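Local coordinates for probable quinone reductase Qor (NADPH:quinone reductase) (Zeta-crystallin homolog protein) (Mycobacterium tuberculosis, PDB 4RVU) that binds NADPH and probably catalyses the transfer of electrons from it to quinone substrates, at residues T11-P16 with R57-V62; P29-L34 with V74-T79; E66-V71 with E121-A126; T215-V220 with A234-R239; I299-G304 with V325-L330. All blocks are in the same frame, centred on the assembly; numbering follows the deposited sequence.

Overall arrangement
Interactions 3 and 4 are buried, interactions 2 and 5 partly buried, and interaction 1 is a surface contact. Interactions 2, 3 and 5 reach the same mixed sheet: L34 of interaction 2 touches V71 of interaction 3, and S125 of interaction 3 packs on V301, V303 and V329 of interaction 5, with a probable hydrogen bond between S125 O and S327 OG. Interaction 5 reaches the cofactor through G326. Interaction 1, beside a separate three-stranded sheet, is apolar packing without hydrogen bonds. Interaction 4 stands apart in the nucleotide-binding half and rests on backbone bonds plus apolar packing. Interaction 2 uses backbone and hydroxyl, interaction 3 small side chains and a carboxylate; interaction 5 pairs one direct backbone bond with two water bridges.

Interaction 1 of 5, residues T11-P16 with R57-V62; sequences TETGGP and RELPFV
The carbonyl oxygen of T11 lies against the side chain of L59: L59 CD2 comes within 3.4 Å of T11 O, with L59 CB slightly farther off. No hydrogen bond passes between the two segments, and on this side the oxygen meets carbon rather than a donor. L59 CG is anti to the carbonyl carbon of its own residue (chi1 -85°), which brings L59 CG 3.6 Å from T11 O; from there the two methyls fork to different residues. CD2 lies along the T11-E12 backbone, with E12 CA 4.0 Å from L59 CD2. CD1 goes to T13, where T13 CG2 is 3.9 Å from L59 CD1 and the two side chains cross at about a right angle. The same CD1 also meets the F61 ring at its edge, in the ring plane, while R57 CD rests over one face of that ring near the rim. The contact joins the loop after strand 5-10 to the loop that leads into strand 61-62; these are neighbouring strands of a three-stranded antiparallel sheet, in which F61 bonds to V10. A cis peptide links L59 to P60, and the proline ring lies alongside the T11 side chain, pointing the same way, with P60 CB 4.0 Å from T11 CA. Farther along the loop, G14 is hydrogen-bonded to R51 of helix 45-52, and P16 packs on helix 312-320.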
# COMPACT_ATOMS: atom_id res chain seq x y z
N THR A 11 -14.87 -32.21 10.45
CA THR A 11 -14.35 -32.86 11.66
C THR A 11 -12.83 -32.89 11.59
O THR A 11 -12.13 -32.80 12.60
CB THR A 11 -14.94 -34.28 11.80
OG1 THR A 11 -16.29 -34.19 12.27
CG2 THR A 11 -14.13 -35.13 12.77
N GLU A 12 -12.32 -32.99 10.37
CA GLU A 12 -10.89 -32.89 10.13
C GLU A 12 -10.71 -32.06 8.87
O GLU A 12 -11.53 -32.13 7.95
CB GLU A 12 -10.26 -34.27 9.97
CG GLU A 12 -10.09 -34.73 8.52
CD GLU A 12 -9.78 -36.21 8.39
OE1 GLU A 12 -10.69 -37.03 8.65
OE2 GLU A 12 -8.63 -36.55 8.01
N THR A 13 -9.65 -31.26 8.82
CA THR A 13 -9.39 -30.44 7.64
C THR A 13 -8.82 -31.28 6.50
O THR A 13 -8.33 -32.38 6.73
CB THR A 13 -8.45 -29.25 7.96
OG1 THR A 13 -7.17 -29.73 8.40
CG2 THR A 13 -9.06 -28.38 9.06
N GLY A 14 -8.90 -30.77 5.27
CA GLY A 14 -8.41 -31.49 4.11
C GLY A 14 -9.12 -31.08 2.83
O GLY A 14 -9.55 -29.93 2.69
N GLY A 15 -9.25 -32.01 1.89
CA GLY A 15 -9.86 -31.70 0.61
C GLY A 15 -11.37 -31.61 0.70
O GLY A 15 -11.94 -31.77 1.79
N PRO A 16 -12.03 -31.37 -0.44
CA PRO A 16 -13.50 -31.26 -0.50
C PRO A 16 -14.19 -32.46 0.13
O PRO A 16 -15.33 -32.35 0.59
CB PRO A 16 -13.78 -31.22 -2.01
CG PRO A 16 -12.52 -30.68 -2.62
CD PRO A 16 -11.41 -31.25 -1.78
N ARG A 57 -8.90 -22.96 12.19
CA ARG A 57 -10.11 -22.77 12.97
C ARG A 57 -10.26 -23.97 13.90
O ARG A 57 -9.75 -25.05 13.60
CB ARG A 57 -11.33 -22.62 12.05
CG ARG A 57 -12.67 -22.71 12.78
CD ARG A 57 -13.84 -22.13 11.99
NE ARG A 57 -15.06 -22.17 12.80
CZ ARG A 57 -16.26 -21.74 12.39
NH1 ARG A 57 -16.41 -21.22 11.18
NH2 ARG A 57 -17.30 -21.82 13.21
N GLU A 58 -10.94 -23.79 15.02
CA GLU A 58 -11.20 -24.89 15.94
C GLU A 58 -12.14 -25.96 15.36
O GLU A 58 -13.19 -25.64 14.79
CB GLU A 58 -11.77 -24.35 17.25
CG GLU A 58 -11.68 -25.30 18.43
CD GLU A 58 -10.31 -25.27 19.11
OE1 GLU A 58 -9.31 -24.93 18.43
OE2 GLU A 58 -10.24 -25.58 20.31
N LEU A 59 -11.76 -27.22 15.54
CA LEU A 59 -12.52 -28.37 15.05
C LEU A 59 -13.39 -28.98 16.15
O LEU A 59 -13.03 -28.93 17.33
CB LEU A 59 -11.56 -29.45 14.52
CG LEU A 59 -11.00 -29.41 13.10
CD1 LEU A 59 -10.65 -28.02 12.63
CD2 LEU A 59 -9.79 -30.32 13.00
N PRO A 60 -14.55 -29.54 15.77
CA PRO A 60 -15.14 -29.46 14.43
C PRO A 60 -15.90 -28.15 14.26
O PRO A 60 -16.13 -27.43 15.23
CB PRO A 60 -16.11 -30.64 14.42
CG PRO A 60 -16.54 -30.77 15.83
CD PRO A 60 -15.32 -30.45 16.65
N PHE A 61 -16.29 -27.84 13.03
CA PHE A 61 -17.11 -26.67 12.79
C PHE A 61 -18.03 -26.88 11.59
O PHE A 61 -17.72 -27.67 10.70
CB PHE A 61 -16.26 -25.40 12.62
CG PHE A 61 -15.30 -25.44 11.45
CD1 PHE A 61 -13.99 -25.90 11.62
CD2 PHE A 61 -15.67 -24.96 10.20
CE1 PHE A 61 -13.10 -25.92 10.56
CE2 PHE A 61 -14.79 -24.98 9.14
CZ PHE A 61 -13.50 -25.46 9.31
N VAL A 62 -19.18 -26.21 11.61
CA VAL A 62 -20.05 -26.13 10.43
C VAL A 62 -19.52 -24.95 9.62
O VAL A 62 -19.34 -23.86 10.16
CB VAL A 62 -21.52 -25.91 10.82
CG1 VAL A 62 -22.37 -25.66 9.59
CG2 VAL A 62 -22.06 -27.11 11.58

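Interaction 2 of 5, residues P29-L34 with V74-T79; sequences PGHGEL and VGPGVT
Two hydrogen bonds tie G32 to T79 and E33 to G75. The hydroxyl T79 OG1 accepts the amide of G32, with G32 N 2.8 Å from T79 OG1; OG1 stands beside its own backbone N (chi1 -48°), while the methyl T79 CG2 lies over G32 CA at 3.6 Å. The amide of G75 reaches E33 O, G75 N to E33 O being 2.7 Å. Within 29-34 a type II turn from G30 to E33 is closed by the E33 N to G30 O bond and stiffened by the carboxylate: G30 N gives a 2.7 Å bond to E33 OE1, meeting it on the anti side and 33° out of the carboxylate plane. A weaker class of contact is CH...O, in which G75 CA points its hydrogen at G30 O; the edge of the H31 ring likewise faces a carbonyl oxygen, P76 O, near the ring plane. Apolar packing completes the contact. The P29 ring sits on the G75 backbone, P29 CB 3.8 Å from G75 CA, and L34 and V74, an antiparallel non-hydrogen-bonded pair, lie side by side with L34 CD2 4.0 Å from V74 CG2. The contact thus joins the start of strand 33-38 to the end of strand 67-74 and the loop beyond it, in the GroES-like domain and away from the annotated sites. Backbone groups are bonded here partly by side-chain oxygens, which implies that the turn 30-33 is held from inside by E33 and from outside by T79 and G75.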
# COMPACT_ATOMS: atom_id res chain seq x y z
N PRO A 29 -29.61 -18.59 18.80
CA PRO A 29 -28.92 -17.29 18.70
C PRO A 29 -28.47 -16.76 20.06
O PRO A 29 -29.23 -16.82 21.04
CB PRO A 29 -29.99 -16.38 18.08
CG PRO A 29 -31.31 -17.01 18.46
CD PRO A 29 -31.05 -18.50 18.45
N GLY A 30 -27.24 -16.24 20.13
CA GLY A 30 -26.72 -15.67 21.35
C GLY A 30 -26.97 -14.18 21.38
O GLY A 30 -27.73 -13.66 20.55
N HIS A 31 -26.34 -13.48 22.32
CA HIS A 31 -26.49 -12.03 22.39
C HIS A 31 -26.03 -11.36 21.09
O HIS A 31 -24.96 -11.68 20.56
CB HIS A 31 -25.72 -11.48 23.59
CG HIS A 31 -26.27 -11.93 24.91
ND1 HIS A 31 -25.49 -12.02 26.05
CD2 HIS A 31 -27.52 -12.30 25.27
CE1 HIS A 31 -26.25 -12.44 27.05
NE2 HIS A 31 -27.48 -12.62 26.61
N GLY A 32 -26.85 -10.44 20.58
CA GLY A 32 -26.53 -9.73 19.35
C GLY A 32 -26.80 -10.51 18.07
O GLY A 32 -26.57 -10.00 16.96
N GLU A 33 -27.28 -11.75 18.21
CA GLU A 33 -27.45 -12.64 17.05
C GLU A 33 -28.89 -12.85 16.60
O GLU A 33 -29.84 -12.76 17.38
CB GLU A 33 -26.81 -14.00 17.33
CG GLU A 33 -25.30 -13.93 17.52
CD GLU A 33 -24.67 -15.29 17.73
OE1 GLU A 33 -25.39 -16.22 18.13
OE2 GLU A 33 -23.45 -15.42 17.49
N LEU A 34 -29.03 -13.14 15.31
CA LEU A 34 -30.29 -13.57 14.73
C LEU A 34 -30.16 -15.04 14.40
O LEU A 34 -29.05 -15.51 14.15
CB LEU A 34 -30.54 -12.80 13.43
CG LEU A 34 -30.54 -11.28 13.52
CD1 LEU A 34 -30.40 -10.67 12.13
CD2 LEU A 34 -31.82 -10.84 14.17
N VAL A 74 -34.79 -14.00 17.22
CA VAL A 74 -33.82 -12.98 17.58
C VAL A 74 -33.21 -13.39 18.92
O VAL A 74 -33.93 -13.91 19.78
CB VAL A 74 -34.51 -11.60 17.69
CG1 VAL A 74 -33.53 -10.54 18.17
CG2 VAL A 74 -35.12 -11.20 16.36
N GLY A 75 -31.91 -13.20 19.09
CA GLY A 75 -31.25 -13.56 20.34
C GLY A 75 -31.91 -12.93 21.56
O GLY A 75 -32.56 -11.89 21.45
N PRO A 76 -31.76 -13.57 22.72
CA PRO A 76 -32.39 -13.10 23.96
C PRO A 76 -31.65 -11.90 24.53
O PRO A 76 -30.62 -11.50 24.00
CB PRO A 76 -32.24 -14.29 24.89
CG PRO A 76 -30.96 -14.94 24.44
CD PRO A 76 -30.99 -14.81 22.93
N GLY A 77 -32.18 -11.32 25.59
CA GLY A 77 -31.56 -10.16 26.20
C GLY A 77 -31.80 -8.89 25.40
O GLY A 77 -32.86 -8.68 24.84
N VAL A 78 -30.77 -8.06 25.35
CA VAL A 78 -30.84 -6.73 24.78
C VAL A 78 -30.98 -6.71 23.24
O VAL A 78 -31.47 -5.74 22.67
CB VAL A 78 -29.63 -5.90 25.29
CG1 VAL A 78 -29.27 -4.77 24.35
CG2 VAL A 78 -29.90 -5.37 26.69
N THR A 79 -30.60 -7.82 22.60
CA THR A 79 -30.53 -7.92 21.13
C THR A 79 -31.62 -7.20 20.33
O THR A 79 -31.32 -6.36 19.49
CB THR A 79 -30.52 -9.40 20.67
OG1 THR A 79 -29.55 -10.14 21.42
CG2 THR A 79 -30.16 -9.49 19.19

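Interaction 3 of 5, residues E66-V71 with E121-A126; sequences EVCGTV and EVAASA
The start of strand 67-74 runs past the first turns of helix 120-140, coming closest at C68 and A124, whose CA atoms are 5.3 Å apart. C68 fills the gap between them. Its sulphur stands anti to the backbone N (chi1 173°), which aims SG at A123, with C68 SG 3.8 Å from A123 CB, while C68 CB meets the methyl of A124, C68 CB to A124 CB being 4.0 Å. The small alanines let strand and helix come this close, deep in the enoyl-reductase-type fold. Inside the helix, S125 OG turns back to bond E121 O. E66 extends as a straight chain, its CG also anti to the backbone N, and lies about 7 Å from the bound NADPH without reaching it. It brings its carboxylate up to the carbonyl of A124: E66 CD is 3.3 Å from A124 O. Both carboxylate oxygens are then near that carbonyl oxygen, all acceptors, with no hydrogen bond among them. Water 1 bridges the segments instead, donating to E66 OE2 at 2.6 Å and weakly to S125 O at 2.8 Å. Outside the segments E66 OE2 also takes the amide of L128, and E66 OE1 has a salt bridge to K129 and a hydrogen bond from N44. The water, L128, K129 and N44, as donors, probably offset the repulsion between carboxylate and A124 carbonyl, so that a buried acidic group can stand against the helix.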
# COMPACT_ATOMS: atom_id res chain seq x y z
N GLU A 66 -21.83 -17.02 4.47
CA GLU A 66 -22.79 -16.24 3.69
C GLU A 66 -24.13 -16.97 3.58
O GLU A 66 -24.18 -18.12 3.15
CB GLU A 66 -22.24 -15.90 2.30
CG GLU A 66 -23.12 -14.96 1.47
CD GLU A 66 -22.49 -14.55 0.13
OE1 GLU A 66 -21.66 -15.30 -0.42
OE2 GLU A 66 -22.84 -13.45 -0.38
N VAL A 67 -25.21 -16.30 4.00
CA VAL A 67 -26.54 -16.91 3.97
C VAL A 67 -27.60 -15.86 3.72
O VAL A 67 -27.48 -14.74 4.19
CB VAL A 67 -26.87 -17.67 5.28
CG1 VAL A 67 -26.91 -16.71 6.45
CG2 VAL A 67 -28.21 -18.43 5.18
N CYS A 68 -28.63 -16.22 2.96
CA CYS A 68 -29.84 -15.42 2.90
C CYS A 68 -30.99 -16.31 3.34
O CYS A 68 -31.09 -17.47 2.92
CB CYS A 68 -30.09 -14.93 1.47
SG CYS A 68 -31.68 -14.08 1.29
N GLY A 69 -31.85 -15.79 4.21
CA GLY A 69 -33.04 -16.53 4.61
C GLY A 69 -33.93 -15.71 5.51
O GLY A 69 -33.79 -14.49 5.57
N THR A 70 -34.84 -16.36 6.23
CA THR A 70 -35.78 -15.62 7.06
C THR A 70 -35.38 -15.67 8.52
O THR A 70 -34.84 -16.67 9.00
CB THR A 70 -37.23 -16.14 6.89
OG1 THR A 70 -37.24 -17.57 7.01
CG2 THR A 70 -37.77 -15.75 5.52
N VAL A 71 -35.63 -14.57 9.23
CA VAL A 71 -35.32 -14.52 10.66
C VAL A 71 -36.31 -15.39 11.41
O VAL A 71 -37.51 -15.08 11.48
CB VAL A 71 -35.35 -13.09 11.19
CG1 VAL A 71 -35.06 -13.08 12.69
CG2 VAL A 71 -34.31 -12.23 10.46
N GLU A 121 -31.75 -16.23 -3.66
CA GLU A 121 -30.60 -16.74 -4.41
C GLU A 121 -29.67 -15.63 -4.87
O GLU A 121 -28.45 -15.73 -4.76
CB GLU A 121 -31.05 -17.49 -5.66
CG GLU A 121 -31.54 -18.90 -5.44
CD GLU A 121 -31.86 -19.57 -6.76
OE1 GLU A 121 -32.07 -18.85 -7.76
OE2 GLU A 121 -31.90 -20.81 -6.80
N VAL A 122 -30.25 -14.56 -5.41
CA VAL A 122 -29.44 -13.41 -5.83
C VAL A 122 -28.76 -12.75 -4.63
O VAL A 122 -27.58 -12.42 -4.69
CB VAL A 122 -30.27 -12.39 -6.64
CG1 VAL A 122 -29.49 -11.11 -6.84
CG2 VAL A 122 -30.64 -13.00 -8.00
N ALA A 123 -29.49 -12.58 -3.53
CA ALA A 123 -28.89 -12.00 -2.32
C ALA A 123 -27.68 -12.81 -1.83
O ALA A 123 -26.66 -12.24 -1.43
CB ALA A 123 -29.94 -11.88 -1.21
N ALA A 124 -27.78 -14.13 -1.85
CA ALA A 124 -26.69 -14.99 -1.38
C ALA A 124 -25.60 -15.12 -2.43
O ALA A 124 -24.52 -15.67 -2.16
CB ALA A 124 -27.21 -16.37 -0.97
N SER A 125 -25.89 -14.63 -3.63
CA SER A 125 -24.88 -14.53 -4.67
C SER A 125 -24.13 -13.21 -4.55
O SER A 125 -22.99 -13.10 -4.98
CB SER A 125 -25.54 -14.59 -6.05
OG SER A 125 -25.99 -15.89 -6.36
N ALA A 126 -24.78 -12.22 -3.96
CA ALA A 126 -24.35 -10.83 -4.09
C ALA A 126 -23.63 -10.24 -2.89
O ALA A 126 -22.72 -9.43 -3.05
CB ALA A 126 -25.53 -9.94 -4.47
O HOH W 1 -21.51 -12.97 -2.60

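Interaction 4 of 5, residues T215-V220 with A234-R239; sequences TGVQAV and ASLAVR
L236 reaches V220 with one methyl, and the two side chains cross obliquely: L236 CD2 is 3.9 Å from V220 CG2. V220 offers this branch because its CG1 lies anti to the backbone N (chi1 174°), leaving CG2 beside N. The same L236 CD2 also touches V217 O, 3.7 Å away, and passes close to A219 CA. V217 CG2 lies 3.6 Å from S235 O and more loosely near L236 CD2. The methyl of A237 is lodged between two carbonyls, A237 CB being 3.4 Å from V217 O and nearly as close to T215 O, and it is met by T215 CG2 as well. The backbone fixes these positions. V217 N donates to S235 O at 3.0 Å, and A237 N donates to V217 O at 2.8 Å, so V217 is gripped through both its amide and its carbonyl, the pattern of a parallel bridge between V217 and L236. Beside it A237 CA makes a CH...O contact of 3.2 Å with T215 O, and water 2 links T215 O to V238 N. Strand 217-222 belongs to the Rossmann-type parallel sheet, between strands 148-151 and 240-244; strand 236-237 pairs at its beginning, just after helix 229-234. V217 and V220 pack on strand 148-151, V220 bonds in the backbone to T241 and A243, Q218 bonds T148, S235 faces helix 201-212, and V238 and R239 pack against R278 and F276 of the second subunit.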
# COMPACT_ATOMS: atom_id res chain seq x y z
N THR A 215 1.31 3.51 -20.16
CA THR A 215 1.06 4.04 -18.81
C THR A 215 0.94 2.96 -17.75
O THR A 215 1.49 3.08 -16.65
CB THR A 215 -0.21 4.91 -18.76
OG1 THR A 215 -0.13 5.94 -19.75
CG2 THR A 215 -0.36 5.56 -17.38
N GLY A 216 0.24 1.88 -18.08
CA GLY A 216 -0.10 0.89 -17.08
C GLY A 216 -1.44 1.26 -16.47
O GLY A 216 -1.99 2.33 -16.76
N VAL A 217 -1.95 0.39 -15.60
CA VAL A 217 -3.25 0.61 -14.96
C VAL A 217 -3.15 1.36 -13.62
O VAL A 217 -2.15 1.25 -12.92
CB VAL A 217 -4.02 -0.73 -14.79
CG1 VAL A 217 -4.45 -1.30 -16.16
CG2 VAL A 217 -3.18 -1.74 -14.02
N GLN A 218 -4.18 2.12 -13.27
CA GLN A 218 -4.18 2.87 -12.01
C GLN A 218 -4.26 1.94 -10.79
O GLN A 218 -3.82 2.30 -9.69
CB GLN A 218 -5.31 3.90 -11.97
CG GLN A 218 -4.95 5.23 -12.63
CD GLN A 218 -4.82 5.11 -14.14
OE1 GLN A 218 -5.70 4.56 -14.81
NE2 GLN A 218 -3.72 5.62 -14.68
N ALA A 219 -4.84 0.76 -10.99
CA ALA A 219 -4.94 -0.24 -9.92
C ALA A 219 -5.08 -1.64 -10.51
O ALA A 219 -5.65 -1.82 -11.58
CB ALA A 219 -6.13 0.07 -9.03
N VAL A 220 -4.56 -2.63 -9.79
CA VAL A 220 -4.83 -4.02 -10.13
C VAL A 220 -5.61 -4.64 -8.99
O VAL A 220 -5.22 -4.51 -7.83
CB VAL A 220 -3.53 -4.83 -10.29
CG1 VAL A 220 -3.87 -6.32 -10.49
CG2 VAL A 220 -2.71 -4.29 -11.44
N ALA A 234 3.99 -5.76 -12.32
CA ALA A 234 4.63 -5.20 -13.51
C ALA A 234 3.71 -4.37 -14.41
O ALA A 234 4.18 -3.69 -15.32
CB ALA A 234 5.29 -6.32 -14.33
N SER A 235 2.39 -4.45 -14.18
CA SER A 235 1.43 -3.76 -15.03
C SER A 235 0.98 -2.39 -14.54
O SER A 235 0.18 -1.73 -15.21
CB SER A 235 0.20 -4.65 -15.26
OG SER A 235 0.59 -5.91 -15.77
N LEU A 236 1.49 -1.95 -13.39
CA LEU A 236 0.98 -0.74 -12.74
C LEU A 236 1.50 0.60 -13.26
O LEU A 236 2.66 0.73 -13.64
CB LEU A 236 1.26 -0.80 -11.24
CG LEU A 236 0.35 -1.73 -10.46
CD1 LEU A 236 1.00 -2.08 -9.14
CD2 LEU A 236 -0.99 -1.05 -10.23
N ALA A 237 0.62 1.59 -13.24
CA ALA A 237 1.03 2.96 -13.52
C ALA A 237 1.86 3.44 -12.33
O ALA A 237 1.80 2.85 -11.25
CB ALA A 237 -0.17 3.84 -13.71
N VAL A 238 2.62 4.51 -12.54
CA VAL A 238 3.42 5.09 -11.45
C VAL A 238 2.51 5.45 -10.27
O VAL A 238 1.46 6.08 -10.45
CB VAL A 238 4.20 6.35 -11.93
CG1 VAL A 238 4.88 7.05 -10.74
CG2 VAL A 238 5.22 5.96 -12.98
N ARG A 239 2.91 5.01 -9.08
CA ARG A 239 2.19 5.26 -7.84
C ARG A 239 0.82 4.57 -7.80
O ARG A 239 -0.07 4.97 -7.03
CB ARG A 239 2.06 6.76 -7.57
CG ARG A 239 3.41 7.43 -7.20
CD ARG A 239 3.30 8.95 -7.21
NE ARG A 239 2.27 9.41 -6.28
CZ ARG A 239 1.77 10.65 -6.27
NH1 ARG A 239 2.20 11.56 -7.14
NH2 ARG A 239 0.84 10.97 -5.39
O HOH W 2 2.79 5.25 -15.37

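Interaction 5 of 5, residues I299-G304 with V325-L330; sequences ITVAVG and VGSVVL
V303 carries CG1 anti to its backbone N (chi1 -179°), and V329 CG1 is anti to the carbonyl carbon (chi1 -67°), which leaves V329 CG2 between N and the carbonyl carbon; with these torsions V303 CG1 and V329 CG2 meet 3.9 Å apart, the side chains crossing at about a right angle. The contact joins the two strands of a beta-alpha-beta unit, strand 303-308, helix 312-320 and strand 327-331, close to where they begin; here the short touching parts run 96° apart, not as a flat parallel pair. G304 carries most of the backbone contact. Its amide bonds S327 O, with G304 N 2.6 Å from S327 O and a bent N-H...O path, and G304 CA turns a hydrogen toward V325 O at 3.2 Å. V325 O, buried by the contact, has no hydrogen-bond partner in the model, so this CH contact is the approach it receives from G304. V328 CG1 lies against G304 C, and V301 CG1 is near S327 OG, which bonds S125 O of helix 120-140. V329 and V303 also pack on S125. G326, between V325 and S327, touches the bound NADPH, so the contact supplies one residue of the NADPH pocket. Two waters bridge the backbones: water 3 donates to A302 O and accepts from S327 N, while water 4 donates to G304 O at 2.9 Å and accepts from V325 N at 3.1 Å.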
# COMPACT_ATOMS: atom_id res chain seq x y z
N ILE A 299 -25.28 -2.73 -11.66
CA ILE A 299 -24.77 -4.09 -11.74
C ILE A 299 -25.94 -5.06 -11.74
O ILE A 299 -27.04 -4.72 -11.28
CB ILE A 299 -23.84 -4.45 -10.56
CG1 ILE A 299 -24.63 -4.61 -9.26
CG2 ILE A 299 -22.69 -3.43 -10.41
CD1 ILE A 299 -23.77 -5.03 -8.07
N THR A 300 -25.71 -6.26 -12.26
CA THR A 300 -26.67 -7.35 -12.19
C THR A 300 -25.93 -8.59 -11.73
O THR A 300 -25.02 -9.07 -12.41
CB THR A 300 -27.34 -7.61 -13.56
OG1 THR A 300 -28.10 -6.45 -13.95
CG2 THR A 300 -28.29 -8.82 -13.49
N VAL A 301 -26.31 -9.12 -10.56
CA VAL A 301 -25.63 -10.29 -10.02
C VAL A 301 -26.39 -11.54 -10.42
O VAL A 301 -27.48 -11.79 -9.92
CB VAL A 301 -25.52 -10.23 -8.50
CG1 VAL A 301 -24.80 -11.48 -7.97
CG2 VAL A 301 -24.76 -8.97 -8.07
N ALA A 302 -25.82 -12.31 -11.34
CA ALA A 302 -26.48 -13.52 -11.82
C ALA A 302 -26.18 -14.66 -10.87
O ALA A 302 -25.15 -14.65 -10.18
CB ALA A 302 -26.01 -13.86 -13.22
N VAL A 303 -27.07 -15.65 -10.81
CA VAL A 303 -26.76 -16.86 -10.05
C VAL A 303 -26.01 -17.80 -11.00
O VAL A 303 -26.62 -18.39 -11.89
CB VAL A 303 -28.03 -17.54 -9.53
CG1 VAL A 303 -27.67 -18.78 -8.71
CG2 VAL A 303 -28.83 -16.57 -8.68
N GLY A 304 -24.70 -17.93 -10.81
CA GLY A 304 -23.86 -18.64 -11.77
C GLY A 304 -23.90 -20.16 -11.67
O GLY A 304 -23.55 -20.87 -12.61
N VAL A 325 -18.66 -20.32 -12.93
CA VAL A 325 -18.73 -18.96 -13.45
C VAL A 325 -19.63 -18.17 -12.51
O VAL A 325 -20.66 -18.67 -12.05
CB VAL A 325 -19.28 -18.90 -14.89
CG1 VAL A 325 -18.32 -19.57 -15.86
CG2 VAL A 325 -20.63 -19.57 -14.96
N GLY A 326 -19.22 -16.94 -12.21
CA GLY A 326 -19.98 -16.10 -11.30
C GLY A 326 -20.16 -16.67 -9.91
O GLY A 326 -19.38 -17.54 -9.46
N SER A 327 -21.18 -16.19 -9.21
CA SER A 327 -21.46 -16.63 -7.85
C SER A 327 -22.19 -17.96 -7.90
O SER A 327 -23.05 -18.17 -8.76
CB SER A 327 -22.34 -15.61 -7.13
OG SER A 327 -21.73 -14.33 -7.07
N VAL A 328 -21.84 -18.86 -6.99
CA VAL A 328 -22.62 -20.08 -6.87
C VAL A 328 -23.23 -20.18 -5.47
O VAL A 328 -22.70 -19.60 -4.50
CB VAL A 328 -21.83 -21.35 -7.27
CG1 VAL A 328 -21.26 -21.22 -8.69
CG2 VAL A 328 -20.72 -21.61 -6.30
N VAL A 329 -24.36 -20.87 -5.38
CA VAL A 329 -25.10 -20.99 -4.13
C VAL A 329 -25.40 -22.44 -3.82
O VAL A 329 -25.52 -23.26 -4.74
CB VAL A 329 -26.43 -20.18 -4.13
CG1 VAL A 329 -26.17 -18.68 -4.19
CG2 VAL A 329 -27.31 -20.60 -5.29
N LEU A 330 -25.54 -22.74 -2.53
CA LEU A 330 -26.04 -24.04 -2.07
C LEU A 330 -27.51 -23.86 -1.70
O LEU A 330 -27.90 -22.83 -1.16
CB LEU A 330 -25.26 -24.51 -0.85
CG LEU A 330 -23.76 -24.68 -1.03
CD1 LEU A 330 -23.12 -25.21 0.26
CD2 LEU A 330 -23.46 -25.60 -2.19
O HOH W 3 -22.54 -14.27 -10.83
O HOH W 4 -21.01 -22.25 -12.38